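Local coordinates for alanine racemase 1 (Caldanaerobacter subterraneus subsp. tengcongensis MB4, PDB 4Y2W), which belongs to the alanine racemase family, pairing an N-terminal eight-stranded alpha/beta barrel with a C-terminal beta domain in a two-chain assembly, at residues 42-54 and 372-386. The protein carries 1 engineered substitution. Sequence-based numbering, arbitrary orientation.
Sequences DAYGHGASYVAKF and RVYFYDGIKIGEVNY
Y50 and Y374 lie almost flat on one another in an offset stack, ring centroids 4.2 Å apart and planes at 15°. The offset brings Y50 CB over the Y374 ring, 3.6 Å from its centroid, a CH-pi contact. Tyrosine suits Y374's place by joining a stacking face to a polar tip: Y374 OH donates to H46 O at 2.6 Å, in the carbonyl plane and on a lone pair, fixing the ring against Y50. G47, the N-cap of helix 48-58, has no side chain, and its CA lies 3.3 Å from Y374 OH. The next carbonyl back, G45 O, is gripped side-on by R372, whose planar guanidinium can offer it both NE and NH2, at 2.9 and 3.1 Å. The arginine chain bends at chi2 (68°) to reach it, while NH1 bonds V370 O and S367 O. D42's two oxygens serve both segments: OD2 takes a weak hydrogen bond from Y386 OH, OD1 one from A48 N. Farther along, F54, wholly apolar, crosses the Y376 ring obliquely, with CE2 over its face, and meets I381 CD1 with CZ. V384 CG1 touches the Y50 ring. Helix 40-45, which carries Y44 of the alanine pocket, the H46-G47 turn and the first two turns of helix 48-58 thus pack on hairpin 372-376/379-384, whose first strand pairs in parallel with strand 10-14, while L15 of helix 15-28 touches F54 and I381.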
loop_
_atom_site.group_PDB
_atom_site.type_symbol
_atom_site.label_atom_id
_atom_site.label_comp_id
_atom_site.label_asym_id
_atom_site.label_seq_id
_atom_site.Cartn_x
_atom_site.Cartn_y
_atom_site.Cartn_z
ATOM N N ASP A 42 1.052 -7.956 -7.275
ATOM C CA ASP A 42 1.826 -7.170 -8.238
ATOM C C ASP A 42 3.309 -7.576 -8.216
ATOM O O ASP A 42 4.210 -6.735 -8.117
ATOM C CB ASP A 42 1.641 -5.668 -7.966
ATOM C CG ASP A 42 2.010 -4.807 -9.156
ATOM O OD1 ASP A 42 1.776 -5.239 -10.297
ATOM O OD2 ASP A 42 2.529 -3.692 -8.951
ATOM N N ALA A 43 3.538 -8.884 -8.312
ATOM C CA ALA A 43 4.878 -9.465 -8.264
ATOM C C ALA A 43 5.592 -9.092 -6.970
ATOM O O ALA A 43 6.770 -8.725 -6.981
ATOM C CB ALA A 43 5.693 -9.033 -9.480
ATOM N N TYR A 44 4.869 -9.195 -5.857
ATOM C CA TYR A 44 5.369 -8.767 -4.552
ATOM C C TYR A 44 5.945 -7.351 -4.637
ATOM O O TYR A 44 7.101 -7.113 -4.295
ATOM C CB TYR A 44 6.419 -9.754 -4.014
ATOM C CG TYR A 44 5.896 -11.158 -3.793
ATOM C CD1 TYR A 44 5.820 -12.064 -4.843
ATOM C CD2 TYR A 44 5.475 -11.580 -2.535
ATOM C CE1 TYR A 44 5.342 -13.347 -4.652
ATOM C CE2 TYR A 44 4.995 -12.865 -2.331
ATOM C CZ TYR A 44 4.930 -13.745 -3.396
ATOM O OH TYR A 44 4.458 -15.023 -3.209
ATOM N N GLY A 45 5.135 -6.422 -5.138
ATOM C CA GLY A 45 5.512 -5.012 -5.211
ATOM C C GLY A 45 6.543 -4.621 -6.261
ATOM O O GLY A 45 6.983 -3.471 -6.285
ATOM N N HIS A 46 6.924 -5.555 -7.133
ATOM C CA HIS A 46 7.923 -5.287 -8.177
ATOM C C HIS A 46 7.293 -4.837 -9.504
ATOM O O HIS A 46 7.996 -4.335 -10.382
ATOM C CB HIS A 46 8.789 -6.529 -8.430
ATOM C CG HIS A 46 9.701 -6.883 -7.295
ATOM N ND1 HIS A 46 9.238 -7.312 -6.071
ATOM C CD2 HIS A 46 11.054 -6.894 -7.208
ATOM C CE1 HIS A 46 10.263 -7.558 -5.274
ATOM N NE2 HIS A 46 11.376 -7.317 -5.942
ATOM N N GLY A 47 5.979 -5.023 -9.648
ATOM C CA GLY A 47 5.275 -4.744 -10.905
ATOM C C GLY A 47 5.138 -6.006 -11.739
ATOM O O GLY A 47 6.119 -6.504 -12.285
ATOM N N ALA A 48 3.917 -6.523 -11.834
ATOM C CA ALA A 48 3.655 -7.789 -12.515
ATOM C C ALA A 48 3.952 -7.721 -14.008
ATOM O O ALA A 48 4.565 -8.632 -14.558
ATOM C CB ALA A 48 2.215 -8.222 -12.286
ATOM N N SER A 49 3.518 -6.644 -14.658
ATOM C CA SER A 49 3.722 -6.477 -16.098
ATOM C C SER A 49 5.144 -6.817 -16.512
ATOM O O SER A 49 5.362 -7.735 -17.298
ATOM C CB SER A 49 3.391 -5.049 -16.535
ATOM O OG SER A 49 1.997 -4.812 -16.446
ATOM N N TYR A 50 6.107 -6.080 -15.968
ATOM C CA TYR A 50 7.508 -6.248 -16.356
ATOM C C TYR A 50 8.088 -7.585 -15.882
ATOM O O TYR A 50 8.799 -8.253 -16.632
ATOM C CB TYR A 50 8.359 -5.070 -15.860
ATOM C CG TYR A 50 8.435 -3.921 -16.848
ATOM C CD1 TYR A 50 7.480 -2.908 -16.849
ATOM C CD2 TYR A 50 9.462 -3.855 -17.793
ATOM C CE1 TYR A 50 7.546 -1.863 -17.755
ATOM C CE2 TYR A 50 9.537 -2.813 -18.700
ATOM C CZ TYR A 50 8.575 -1.819 -18.678
ATOM O OH TYR A 50 8.648 -0.779 -19.577
ATOM N N VAL A 51 7.774 -7.974 -14.650
ATOM C CA VAL A 51 8.265 -9.237 -14.092
ATOM C C VAL A 51 7.747 -10.430 -14.898
ATOM O O VAL A 51 8.500 -11.353 -15.201
ATOM C CB VAL A 51 7.878 -9.385 -12.604
ATOM C CG1 VAL A 51 8.137 -10.799 -12.099
ATOM C CG2 VAL A 51 8.643 -8.379 -11.759
ATOM N N ALA A 52 6.464 -10.402 -15.247
ATOM C CA ALA A 52 5.867 -11.461 -16.056
ATOM C C ALA A 52 6.469 -11.479 -17.455
ATOM O O ALA A 52 6.776 -12.541 -17.991
ATOM C CB ALA A 52 4.358 -11.288 -16.133
ATOM N N LYS A 53 6.634 -10.295 -18.038
ATOM C CA LYS A 53 7.228 -10.157 -19.366
ATOM C C LYS A 53 8.591 -10.842 -19.411
ATOM O O LYS A 53 8.859 -11.633 -20.315
ATOM C CB LYS A 53 7.369 -8.673 -19.748
ATOM C CG LYS A 53 7.800 -8.418 -21.193
ATOM C CD LYS A 53 8.667 -7.165 -21.317
ATOM C CE LYS A 53 9.220 -6.963 -22.726
ATOM N NZ LYS A 53 8.344 -6.097 -23.567
ATOM N N PHE A 54 9.435 -10.555 -18.425
ATOM C CA PHE A 54 10.809 -11.058 -18.425
ATOM C C PHE A 54 10.944 -12.520 -17.987
ATOM O O PHE A 54 11.877 -13.206 -18.414
ATOM C CB PHE A 54 11.726 -10.137 -17.610
ATOM C CG PHE A 54 12.310 -9.017 -18.423
ATOM C CD1 PHE A 54 11.515 -7.956 -18.836
ATOM C CD2 PHE A 54 13.640 -9.046 -18.818
ATOM C CE1 PHE A 54 12.046 -6.934 -19.608
ATOM C CE2 PHE A 54 14.176 -8.027 -19.590
ATOM C CZ PHE A 54 13.379 -6.971 -19.988
ATOM N N ARG A 372 8.033 2.385 -10.054
ATOM C CA ARG A 372 8.968 1.285 -10.250
ATOM C C ARG A 372 9.829 1.561 -11.472
ATOM O O ARG A 372 9.309 1.773 -12.565
ATOM C CB ARG A 372 8.223 -0.038 -10.435
ATOM C CG ARG A 372 7.867 -0.750 -9.141
ATOM C CD ARG A 372 6.821 -0.002 -8.334
ATOM N NE ARG A 372 6.274 -0.848 -7.276
ATOM C CZ ARG A 372 5.357 -0.463 -6.392
ATOM N NH1 ARG A 372 4.867 0.766 -6.413
ATOM N NH2 ARG A 372 4.927 -1.317 -5.475
ATOM N N VAL A 373 11.144 1.572 -11.265
ATOM C CA VAL A 373 12.118 1.736 -12.338
ATOM C C VAL A 373 12.759 0.374 -12.590
ATOM O O VAL A 373 13.061 -0.352 -11.641
ATOM C CB VAL A 373 13.194 2.774 -11.956
ATOM C CG1 VAL A 373 14.174 2.991 -13.101
ATOM C CG2 VAL A 373 12.539 4.091 -11.562
ATOM N N TYR A 374 12.967 0.033 -13.863
ATOM C CA TYR A 374 13.387 -1.317 -14.254
ATOM C C TYR A 374 14.774 -1.364 -14.889
ATOM O O TYR A 374 15.098 -0.552 -15.758
ATOM C CB TYR A 374 12.347 -1.927 -15.196
ATOM C CG TYR A 374 11.039 -2.196 -14.493
ATOM C CD1 TYR A 374 10.857 -3.350 -13.738
ATOM C CD2 TYR A 374 9.996 -1.279 -14.550
ATOM C CE1 TYR A 374 9.667 -3.593 -13.072
ATOM C CE2 TYR A 374 8.800 -1.516 -13.892
ATOM C CZ TYR A 374 8.643 -2.672 -13.152
ATOM O OH TYR A 374 7.460 -2.906 -12.500
ATOM N N PHE A 375 15.574 -2.337 -14.448
ATOM C CA PHE A 375 16.960 -2.499 -14.890
ATOM C C PHE A 375 17.232 -3.900 -15.436
ATOM O O PHE A 375 16.655 -4.883 -14.975
ATOM C CB PHE A 375 17.915 -2.223 -13.727
ATOM C CG PHE A 375 18.007 -0.773 -13.353
ATOM C CD1 PHE A 375 17.108 -0.216 -12.457
ATOM C CD2 PHE A 375 18.995 0.037 -13.900
ATOM C CE1 PHE A 375 17.195 1.121 -12.108
ATOM C CE2 PHE A 375 19.085 1.376 -13.559
ATOM C CZ PHE A 375 18.185 1.919 -12.660
ATOM N N TYR A 376 18.125 -3.971 -16.420
ATOM C CA TYR A 376 18.563 -5.238 -17.003
ATOM C C TYR A 376 20.002 -5.093 -17.510
ATOM O O TYR A 376 20.292 -4.216 -18.329
ATOM C CB TYR A 376 17.626 -5.661 -18.138
ATOM C CG TYR A 376 17.775 -7.112 -18.544
ATOM C CD1 TYR A 376 17.248 -8.136 -17.753
ATOM C CD2 TYR A 376 18.442 -7.465 -19.719
ATOM C CE1 TYR A 376 17.382 -9.466 -18.120
ATOM C CE2 TYR A 376 18.579 -8.794 -20.093
ATOM C CZ TYR A 376 18.048 -9.788 -19.292
ATOM O OH TYR A 376 18.185 -11.104 -19.663
ATOM N N ASP A 377 20.889 -5.954 -17.013
ATOM C CA ASP A 377 22.327 -5.887 -17.302
ATOM C C ASP A 377 22.935 -4.522 -16.953
ATOM O O ASP A 377 23.845 -4.049 -17.637
ATOM C CB ASP A 377 22.618 -6.259 -18.771
ATOM C CG ASP A 377 22.311 -7.725 -19.086
ATOM O OD1 ASP A 377 22.221 -8.551 -18.148
ATOM O OD2 ASP A 377 22.172 -8.056 -20.285
ATOM N N GLY A 378 22.431 -3.904 -15.885
ATOM C CA GLY A 378 22.939 -2.614 -15.407
ATOM C C GLY A 378 22.257 -1.378 -15.975
ATOM O O GLY A 378 22.334 -0.304 -15.377
ATOM N N ILE A 379 21.583 -1.527 -17.117
ATOM C CA ILE A 379 20.978 -0.400 -17.832
ATOM C C ILE A 379 19.474 -0.307 -17.560
ATOM O O ILE A 379 18.791 -1.325 -17.461
ATOM C CB ILE A 379 21.193 -0.531 -19.359
ATOM C CG1 ILE A 379 22.664 -0.833 -19.686
ATOM C CG2 ILE A 379 20.718 0.725 -20.085
ATOM C CD1 ILE A 379 23.652 0.208 -19.197
ATOM N N LYS A 380 18.971 0.923 -17.454
ATOM C CA LYS A 380 17.545 1.181 -17.258
ATOM C C LYS A 380 16.801 0.996 -18.574
ATOM O O LYS A 380 17.201 1.559 -19.593
ATOM C CB LYS A 380 17.324 2.606 -16.739
ATOM C CG LYS A 380 15.860 3.022 -16.648
ATOM C CD LYS A 380 15.706 4.488 -16.278
ATOM C CE LYS A 380 14.252 4.922 -16.385
ATOM N NZ LYS A 380 14.056 6.358 -16.046
ATOM N N ILE A 381 15.706 0.237 -18.544
ATOM C CA ILE A 381 14.974 -0.116 -19.766
ATOM C C ILE A 381 13.482 0.229 -19.744
ATOM O O ILE A 381 12.736 -0.209 -20.619
ATOM C CB ILE A 381 15.102 -1.623 -20.072
ATOM C CG1 ILE A 381 14.475 -2.456 -18.949
ATOM C CG2 ILE A 381 16.563 -1.997 -20.282
ATOM C CD1 ILE A 381 13.979 -3.805 -19.411
ATOM N N GLY A 382 13.044 1.006 -18.759
ATOM C CA GLY A 382 11.635 1.360 -18.651
ATOM C C GLY A 382 11.241 1.706 -17.235
ATOM O O GLY A 382 12.010 1.500 -16.294
ATOM N N GLU A 383 10.026 2.227 -17.091
ATOM C CA GLU A 383 9.522 2.683 -15.803
ATOM C C GLU A 383 8.001 2.676 -15.775
ATOM O O GLU A 383 7.354 2.776 -16.820
ATOM C CB GLU A 383 10.019 4.099 -15.528
ATOM C CG GLU A 383 9.604 5.117 -16.581
ATOM C CD GLU A 383 10.086 6.520 -16.264
ATOM O OE1 GLU A 383 11.299 6.784 -16.431
ATOM O OE2 GLU A 383 9.248 7.355 -15.855
ATOM N N VAL A 384 7.435 2.562 -14.577
ATOM C CA VAL A 384 6.007 2.782 -14.391
ATOM C C VAL A 384 5.760 3.725 -13.222
ATOM O O VAL A 384 6.252 3.516 -12.112
ATOM C CB VAL A 384 5.196 1.471 -14.217
ATOM C CG1 VAL A 384 5.300 0.612 -15.468
ATOM C CG2 VAL A 384 5.641 0.685 -12.995
ATOM N N ASN A 385 5.029 4.794 -13.517
ATOM C CA ASN A 385 4.453 5.665 -12.517
ATOM C C ASN A 385 2.957 5.363 -12.503
ATOM O O ASN A 385 2.276 5.567 -13.509
ATOM C CB ASN A 385 4.716 7.125 -12.890
ATOM C CG ASN A 385 4.316 8.099 -11.794
ATOM O OD1 ASN A 385 4.622 7.895 -10.612
ATOM N ND2 ASN A 385 3.644 9.180 -12.185
ATOM N N TYR A 386 2.450 4.853 -11.384
ATOM C CA TYR A 386 1.040 4.456 -11.304
ATOM C C TYR A 386 0.073 5.644 -11.296
ATOM O O TYR A 386 -1.106 5.487 -11.613
ATOM C CB TYR A 386 0.789 3.548 -10.093
ATOM C CG TYR A 386 1.366 2.153 -10.246
ATOM C CD1 TYR A 386 1.066 1.372 -11.360
ATOM C CD2 TYR A 386 2.198 1.607 -9.272
ATOM C CE1 TYR A 386 1.586 0.097 -11.507
ATOM C CE2 TYR A 386 2.723 0.331 -9.409
ATOM C CZ TYR A 386 2.413 -0.422 -10.529
ATOM O OH TYR A 386 2.930 -1.692 -10.675
#